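Local coordinates for protein zinc chaperone AztD (PDB 6CMK) that acts as a periplasmic zinc chaperone, binding zinc ions and handing one directly to the solute-binding protein AztC of a zinc transport system, at residues B[342-345]-B[351-354]. Residues are numbered along the deposited sequence; the frame is centred on the assembly and turned at random.
Sequences YSMD and PRPR
In the loop that joins two blades of the beta propeller, P353 meets one face of the Y342 ring with the CD-CG edge of its own ring, and M344 lies over the end of R352. P353 CD sits 3.4 Å from the centroid of the Y342 ring and only 7° off the ring normal. This is a CH-pi contact over the centre of one face. P353 CG leans toward one side of the ring, 3.6 Å from Y342 CE1. The backbone reaches the same ring from a different direction: P351 O lies at its edge, near the ring plane, 3.4 Å from Y342 CE2. Y342 CG is anti to the carbonyl carbon (chi1 -79°), which turns the ring toward 351-354. The phenol oxygen is held beyond the contact, by D366 OD1 and by the backbone N of L368. Both lie at or just after strand 361-366, so Y342 ties the loop between strands 331-337 and 355-358 to the blade that follows it. R352 runs back toward the other segment with an extended chain from CG to NE. Its CD packs 3.9 Å from Y342 CB. M344 CB then covers one face of the guanidinium, off-centre toward the rim, and comes 3.5 Å from R352 NH2. The two side chains cross at about a right angle. The chain of M344 bends at chi2 and chi3, and its CE ends 4.0 Å from R352 NH1. That nitrogen donates to W348 O, in the loop between the two segments. V301 of strand 300-305, in the preceding blade, touches both M344 and R352.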
ATOM      1  N   TYR B 342       7.000  23.002  28.338  1.00 25.12           N
ATOM      2  CA  TYR B 342       5.571  23.255  28.460  1.00 22.02           C
ATOM      3  C   TYR B 342       5.071  22.436  29.651  1.00 28.61           C
ATOM      4  O   TYR B 342       4.344  21.456  29.473  1.00 33.67           O
ATOM      5  CB  TYR B 342       4.821  22.867  27.171  1.00 22.50           C
ATOM      6  CG  TYR B 342       4.864  23.825  25.985  1.00 21.17           C
ATOM      7  CD1 TYR B 342       5.988  23.927  25.164  1.00 24.40           C
ATOM      8  CD2 TYR B 342       3.736  24.561  25.633  1.00 33.10           C
ATOM      9  CE1 TYR B 342       5.992  24.773  24.050  1.00 20.65           C
ATOM     10  CE2 TYR B 342       3.737  25.408  24.535  1.00 30.44           C
ATOM     11  CZ  TYR B 342       4.860  25.510  23.746  1.00 33.58           C
ATOM     12  OH  TYR B 342       4.825  26.351  22.652  1.00 24.00           O
ATOM     13  N   SER B 343       5.500  22.810  30.859  1.00 37.14           N
ATOM     14  CA  SER B 343       5.110  22.082  32.064  1.00 48.19           C
ATOM     15  C   SER B 343       3.590  22.032  32.174  1.00 34.95           C
ATOM     16  O   SER B 343       2.937  23.073  32.236  1.00 31.61           O
ATOM     17  CB  SER B 343       5.714  22.761  33.293  1.00 50.29           C
ATOM     18  OG  SER B 343       5.318  22.114  34.489  1.00 48.42           O
ATOM     19  N   MET B 344       3.016  20.829  32.202  1.00 44.27           N
ATOM     20  CA  MET B 344       1.563  20.745  32.091  1.00 54.11           C
ATOM     21  C   MET B 344       0.843  20.763  33.436  1.00 70.30           C
ATOM     22  O   MET B 344      -0.349  21.095  33.472  1.00 61.62           O
ATOM     23  CB  MET B 344       1.130  19.506  31.281  1.00 48.76           C
ATOM     24  CG  MET B 344       1.882  18.187  31.472  1.00 42.83           C
ATOM     25  SD  MET B 344       2.148  17.306  29.902  1.00 43.11           S
ATOM     26  CE  MET B 344       0.570  17.464  29.046  1.00 39.93           C
ATOM     27  N   ASP B 345       1.528  20.457  34.539  1.00 75.67           N
ATOM     28  CA  ASP B 345       0.898  20.503  35.854  1.00 62.13           C
ATOM     29  C   ASP B 345       0.223  21.845  36.099  1.00 58.03           C
ATOM     30  O   ASP B 345       0.910  22.853  36.290  1.00 56.36           O
ATOM     31  CB  ASP B 345       1.922  20.246  36.962  1.00 48.21           C
ATOM     32  N   PRO B 351      -2.487  25.433  24.785  1.00 26.35           N
ATOM     33  CA  PRO B 351      -1.806  24.835  23.627  1.00 27.09           C
ATOM     34  C   PRO B 351      -0.392  24.398  23.982  1.00 20.00           C
ATOM     35  O   PRO B 351       0.312  25.070  24.734  1.00 23.21           O
ATOM     36  CB  PRO B 351      -1.788  25.979  22.605  1.00 36.46           C
ATOM     37  CG  PRO B 351      -1.894  27.221  23.430  1.00 37.98           C
ATOM     38  CD  PRO B 351      -2.813  26.850  24.550  1.00 34.36           C
ATOM     39  N   ARG B 352       0.057  23.281  23.428  1.00 22.78           N
ATOM     40  CA  ARG B 352       1.289  22.523  23.546  1.00 18.84           C
ATOM     41  C   ARG B 352       1.709  21.945  22.210  1.00 17.49           C
ATOM     42  O   ARG B 352       0.887  21.777  21.306  1.00 17.62           O
ATOM     43  CB  ARG B 352       1.165  21.401  24.583  1.00 24.09           C
ATOM     44  CG  ARG B 352       0.780  21.944  25.937  1.00 24.64           C
ATOM     45  CD  ARG B 352       1.304  21.105  27.077  1.00 45.83           C
ATOM     46  NE  ARG B 352       0.782  21.618  28.336  1.00 62.76           N
ATOM     47  CZ  ARG B 352      -0.482  21.483  28.718  1.00 68.47           C
ATOM     48  NH1 ARG B 352      -1.353  20.839  27.944  1.00 60.79           N
ATOM     49  NH2 ARG B 352      -0.880  21.988  29.874  1.00 81.58           N
ATOM     50  N   PRO B 353       2.991  21.621  22.066  1.00 17.67           N
ATOM     51  CA  PRO B 353       3.496  21.057  20.807  1.00 16.62           C
ATOM     52  C   PRO B 353       2.787  19.785  20.357  1.00 16.75           C
ATOM     53  O   PRO B 353       2.318  18.979  21.163  1.00 17.15           O
ATOM     54  CB  PRO B 353       4.965  20.787  21.133  1.00 16.72           C
ATOM     55  CG  PRO B 353       5.301  21.882  22.096  1.00 18.82           C
ATOM     56  CD  PRO B 353       4.092  21.972  22.980  1.00 18.76           C
ATOM     57  N   ARG B 354       2.743  19.614  19.033  1.00 15.98           N
ATOM     58  CA  ARG B 354       2.268  18.405  18.372  1.00 14.77           C
ATOM     59  C   ARG B 354       3.283  18.021  17.302  1.00 16.51           C
ATOM     60  O   ARG B 354       3.923  18.894  16.702  1.00 16.92           O
ATOM     61  CB  ARG B 354       0.872  18.616  17.746  1.00 14.70           C
ATOM     62  CG  ARG B 354      -0.232  18.960  18.771  1.00 16.18           C
ATOM     63  CD  ARG B 354      -0.485  17.734  19.628  1.00 16.50           C
ATOM     64  NE  ARG B 354      -1.590  17.866  20.576  1.00 21.64           N
ATOM     65  CZ  ARG B 354      -1.467  18.168  21.861  1.00 28.57           C
ATOM     66  NH1 ARG B 354      -0.277  18.412  22.391  1.00 20.40           N
ATOM     67  NH2 ARG B 354      -2.554  18.228  22.623  1.00 24.47           N
TER